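Local coordinates for protein transcriptional regulator ComR (Streptococcus vestibularis F0396, PDB 6HU8) that probably binds DNA through a helix-turn-helix domain and regulates competence genes in response to a signalling peptide, as an RNPP-family transcriptional regulator, at residues Thr228-Asp231 / Lys232-Ala235; Asp65-His69 / Asp70-Ile74. All coordinates share one frame; numbering follows the deposited sequence.

Interaction 1 of 2, residues Thr228-Asp231 / Lys232-Ala235; sequences TVID and KLLA
V229 and L233, one helical turn apart on helix 226-240, are joined both through the backbone and through their side chains, and the same holds for I230 and L234. Four successive i to i+4 hydrogen bonds form the backbone part. K232 N donates to T228 O, L233 N to V229 O at 3.0 Å, L234 N to I230 O, and A235 N to D231 O at 2.9 Å. The L233 bond is the straightest, with an N-H...O angle of 168°; the K232 bond is the most bent of the four, at 147°. All eight residues keep helical backbone angles, so the helix is regular here.

The apolar contacts involve the buried V229, I230 and L233 and the partly exposed L234. V229 and L233 lie side by side and point the same way, V229 CG1 meeting L233 CD1 at 4.1 Å. CG1 of V229 stands anti to the backbone N (chi1 178°), which sets this branch beside its own carbonyl carbon, on the L233 side. I230 uses two branches: its CD1 approaches L233 CD1, while its CG2 lies 4.3 Å from L234 CD1. L233 also folds over the backbone, its CG 3.5 Å from V229 O. Beyond the segments, L233 packs on F207 and L210 of helix 200-219 and on V249 of helix 246-261, and L234 reaches V249 and Y250.

K232 takes another course. Its CB passes 3.7 Å from T228 O, but the chain, bent at chi2 and chi4, leads the ammonium away to the carbonyl oxygens of L192 and Q194.

The chemistry is that of an amphipathic helix in a tetratricopeptide-type helical array: the amides of 232-235 are used by the carbonyls of 228-231, the branched apolar groups meet both neighbouring helices, and the lysine ties the helix to the C-terminal end of helix 181-192 and the residues just beyond it.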
loop_
_atom_site.group_PDB
_atom_site.type_symbol
_atom_site.label_atom_id
_atom_site.label_comp_id
_atom_site.label_asym_id
_atom_site.label_seq_id
_atom_site.Cartn_x
_atom_site.Cartn_y
_atom_site.Cartn_z
ATOM N N THR A 228 -0.160 -3.725 20.484
ATOM C CA THR A 228 1.115 -3.493 19.813
ATOM C C THR A 228 0.867 -2.722 18.510
ATOM O O THR A 228 1.654 -1.841 18.130
ATOM C CB THR A 228 1.865 -4.805 19.546
ATOM O OG1 THR A 228 2.198 -5.405 20.801
ATOM C CG2 THR A 228 3.153 -4.541 18.793
ATOM N N VAL A 229 -0.249 -3.022 17.852
ATOM C CA VAL A 229 -0.644 -2.247 16.683
ATOM C C VAL A 229 -0.999 -0.815 17.079
ATOM O O VAL A 229 -0.609 0.135 16.396
ATOM C CB VAL A 229 -1.830 -2.881 15.944
ATOM C CG1 VAL A 229 -2.245 -2.014 14.772
ATOM C CG2 VAL A 229 -1.474 -4.287 15.471
ATOM N N ILE A 230 -1.732 -0.645 18.175
ATOM C CA ILE A 230 -2.048 0.710 18.652
ATOM C C ILE A 230 -0.767 1.486 18.917
ATOM O O ILE A 230 -0.646 2.658 18.556
ATOM C CB ILE A 230 -2.913 0.688 19.943
ATOM C CG1 ILE A 230 -4.260 -0.005 19.675
ATOM C CG2 ILE A 230 -3.092 2.113 20.511
ATOM C CD1 ILE A 230 -5.123 0.721 18.640
ATOM N N ASP A 231 0.190 0.816 19.551
ATOM C CA ASP A 231 1.460 1.434 19.917
ATOM C C ASP A 231 2.238 1.920 18.688
ATOM O O ASP A 231 2.857 2.999 18.692
ATOM C CB ASP A 231 2.296 0.438 20.723
ATOM C CG ASP A 231 1.845 0.343 22.177
ATOM O OD1 ASP A 231 1.266 1.320 22.682
ATOM O OD2 ASP A 231 2.068 -0.704 22.813
ATOM N N LYS A 232 2.198 1.122 17.629
ATOM C CA LYS A 232 2.919 1.475 16.416
ATOM C C LYS A 232 2.246 2.675 15.764
ATOM O O LYS A 232 2.919 3.611 15.314
ATOM C CB LYS A 232 2.978 0.296 15.444
ATOM C CG LYS A 232 3.991 0.497 14.300
ATOM C CD LYS A 232 5.396 0.134 14.739
ATOM C CE LYS A 232 6.401 0.209 13.580
ATOM N NZ LYS A 232 7.372 -0.914 13.657
ATOM N N LEU A 233 0.912 2.651 15.731
ATOM C CA LEU A 233 0.146 3.772 15.189
ATOM C C LEU A 233 0.504 5.096 15.874
ATOM O O LEU A 233 0.705 6.120 15.208
ATOM C CB LEU A 233 -1.352 3.505 15.330
ATOM C CG LEU A 233 -1.968 2.563 14.313
ATOM C CD1 LEU A 233 -3.227 2.004 14.935
ATOM C CD2 LEU A 233 -2.277 3.324 13.034
ATOM N N LEU A 234 0.590 5.065 17.203
ATOM C CA LEU A 234 0.931 6.252 17.972
ATOM C C LEU A 234 2.389 6.646 17.720
ATOM O O LEU A 234 2.721 7.837 17.665
ATOM C CB LEU A 234 0.677 6.021 19.471
ATOM C CG LEU A 234 -0.782 5.851 19.910
ATOM C CD1 LEU A 234 -0.889 5.694 21.418
ATOM C CD2 LEU A 234 -1.626 7.026 19.452
ATOM N N ALA A 235 3.259 5.652 17.561
ATOM C CA ALA A 235 4.669 5.928 17.235
ATOM C C ALA A 235 4.828 6.615 15.881
ATOM O O ALA A 235 5.661 7.520 15.731
ATOM C CB ALA A 235 5.484 4.646 17.260
#

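Interaction 2 of 2, residues Asp65-His69 / Asp70-Ile74; sequences DLLDH and DRIEI
A tight turn between L67 and D70 ends helix 63-67 and starts the loop that leads to helix 76-87, at the surface of the chain. It is a type II' beta turn, closed by the hydrogen bond from D70 N to L67 O at 2.8 Å. The bond is bent, with an N-H...O angle of 138°, and the donor stands well above the carbonyl plane. D68 supplies the positive phi (53°) that a II' turn requires at its second position, and is the first residue to leave the helical conformation.

Side chains of the turn and just after it pack around it. L67 lies against the D70 carbonyl, its CB 3.2 Å from D70 O. Beside the turn its CD2 meets I72 CG2 at 4.0 Å, the two side chains crossing at about a right angle, and the pair rests on I7 of helix 3-17 and L52 of helix 49-59. D70, itself part of the turn, packs back on it through CB, 3.3 Å from L67 O, while its OD2 is hydrogen-bonded to S6 OG and forms a salt bridge with R10 NH2.

Helix 63-67 is the last of five N-terminal helices, an order consistent with a Cro/C1-type helix-turn-helix domain; the beta turn terminates that helix and, through D70, is anchored on the first.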
loop_
_atom_site.group_PDB
_atom_site.type_symbol
_atom_site.label_atom_id
_atom_site.label_comp_id
_atom_site.label_asym_id
_atom_site.label_seq_id
_atom_site.Cartn_x
_atom_site.Cartn_y
_atom_site.Cartn_z
ATOM N N ASP A 65 23.280 -2.310 -21.847
ATOM C CA ASP A 65 23.264 -3.252 -22.983
ATOM C C ASP A 65 21.842 -3.541 -23.439
ATOM O O ASP A 65 21.540 -3.511 -24.626
ATOM C CB ASP A 65 23.928 -4.598 -22.633
ATOM C CG ASP A 65 25.410 -4.467 -22.301
ATOM O OD1 ASP A 65 25.983 -3.382 -22.546
ATOM O OD2 ASP A 65 25.999 -5.470 -21.802
ATOM N N LEU A 66 20.972 -3.854 -22.486
ATOM C CA LEU A 66 19.614 -4.268 -22.807
ATOM C C LEU A 66 18.793 -3.096 -23.322
ATOM O O LEU A 66 17.785 -3.274 -24.006
ATOM C CB LEU A 66 18.931 -4.867 -21.578
ATOM C CG LEU A 66 19.410 -6.243 -21.135
ATOM C CD1 LEU A 66 18.634 -6.672 -19.912
ATOM C CD2 LEU A 66 19.276 -7.268 -22.265
ATOM N N LEU A 67 19.200 -1.889 -22.965
ATOM C CA LEU A 67 18.418 -0.723 -23.343
ATOM C C LEU A 67 18.796 -0.184 -24.719
ATOM O O LEU A 67 17.967 0.446 -25.373
ATOM C CB LEU A 67 18.568 0.390 -22.307
ATOM C CG LEU A 67 18.016 0.127 -20.911
ATOM C CD1 LEU A 67 18.443 1.268 -19.973
ATOM C CD2 LEU A 67 16.504 -0.006 -20.990
ATOM N N ASP A 68 20.031 -0.444 -25.157
ATOM C CA ASP A 68 20.611 0.273 -26.303
ATOM C C ASP A 68 20.479 1.767 -26.034
ATOM O O ASP A 68 21.086 2.287 -25.089
ATOM C CB ASP A 68 19.934 -0.116 -27.613
ATOM C CG ASP A 68 20.915 -0.219 -28.774
ATOM O OD1 ASP A 68 21.902 0.539 -28.788
ATOM O OD2 ASP A 68 20.687 -1.058 -29.671
ATOM N N HIS A 69 19.656 2.464 -26.809
ATOM C CA HIS A 69 19.480 3.897 -26.555
ATOM C C HIS A 69 18.202 4.207 -25.773
ATOM O O HIS A 69 18.008 5.346 -25.330
ATOM C CB HIS A 69 19.482 4.683 -27.868
ATOM C CG HIS A 69 20.684 4.420 -28.725
ATOM N ND1 HIS A 69 20.673 4.599 -30.094
ATOM C CD2 HIS A 69 21.928 3.989 -28.410
ATOM C CE1 HIS A 69 21.862 4.286 -30.586
ATOM N NE2 HIS A 69 22.641 3.912 -29.583
ATOM N N ASP A 70 17.336 3.205 -25.611
ATOM C CA ASP A 70 16.078 3.375 -24.870
ATOM C C ASP A 70 16.344 3.653 -23.400
ATOM O O ASP A 70 17.399 3.291 -22.884
ATOM C CB ASP A 70 15.185 2.128 -24.998
ATOM C CG ASP A 70 14.681 1.907 -26.408
ATOM O OD1 ASP A 70 14.263 2.895 -27.044
ATOM O OD2 ASP A 70 14.687 0.741 -26.872
ATOM N N ARG A 71 15.384 4.282 -22.724
ATOM C CA ARG A 71 15.515 4.576 -21.293
ATOM C C ARG A 71 14.314 4.090 -20.495
ATOM O O ARG A 71 13.236 3.890 -21.053
ATOM C CB ARG A 71 15.702 6.074 -21.079
ATOM C CG ARG A 71 16.795 6.666 -21.942
ATOM C CD ARG A 71 16.526 8.119 -22.260
ATOM N NE ARG A 71 16.694 8.971 -21.088
ATOM C CZ ARG A 71 15.958 10.050 -20.838
ATOM N NH1 ARG A 71 14.993 10.410 -21.679
ATOM N NH2 ARG A 71 16.184 10.771 -19.746
ATOM N N ILE A 72 14.509 3.892 -19.193
ATOM C CA ILE A 72 13.418 3.550 -18.280
ATOM C C ILE A 72 13.335 4.523 -17.114
ATOM O O ILE A 72 12.614 4.272 -16.145
ATOM C CB ILE A 72 13.564 2.144 -17.691
ATOM C CG1 ILE A 72 14.929 2.006 -17.016
ATOM C CG2 ILE A 72 13.351 1.097 -18.767
ATOM C CD1 ILE A 72 15.051 0.783 -16.147
ATOM N N GLU A 73 14.074 5.626 -17.189
ATOM C CA GLU A 73 14.103 6.533 -16.056
ATOM C C GLU A 73 12.874 7.443 -16.001
ATOM O O GLU A 73 12.280 7.817 -17.022
ATOM C CB GLU A 73 15.386 7.368 -16.062
ATOM C CG GLU A 73 15.406 8.500 -17.052
ATOM C CD GLU A 73 16.765 9.158 -17.094
ATOM O OE1 GLU A 73 17.767 8.441 -16.881
ATOM O OE2 GLU A 73 16.837 10.382 -17.332
ATOM N N ILE A 74 12.518 7.792 -14.771
ATOM C CA ILE A 74 11.292 8.494 -14.459
ATOM C C ILE A 74 11.651 9.908 -14.007
ATOM O O ILE A 74 12.558 10.091 -13.200
ATOM C CB ILE A 74 10.506 7.731 -13.367
ATOM C CG1 ILE A 74 10.354 6.254 -13.762
ATOM C CG2 ILE A 74 9.155 8.376 -13.093
ATOM C CD1 ILE A 74 9.780 5.383 -12.647
#

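In the fold
From the N terminus, interaction 2 comes first: residues 65-74 turn the chain out of helix 63-67 and set it on the way to helix 76-87, tying this exit to helices 3-17 and 49-59. The chain then runs through earlier helices of the tetratricopeptide region and, still within it, reaches interaction 1, about two turns of helix 226-240 lying between helices 200-219 and 246-261. Each contact is local, two helical turns in one case and a beta turn in the other; neither closes a long loop, and they follow in series without nesting or crossing. The centres of interactions 1 and 2 are 43 Å apart, on opposite sides of the chain's centre. The nearest atoms of interactions 1 and 2 are about 27 Å apart.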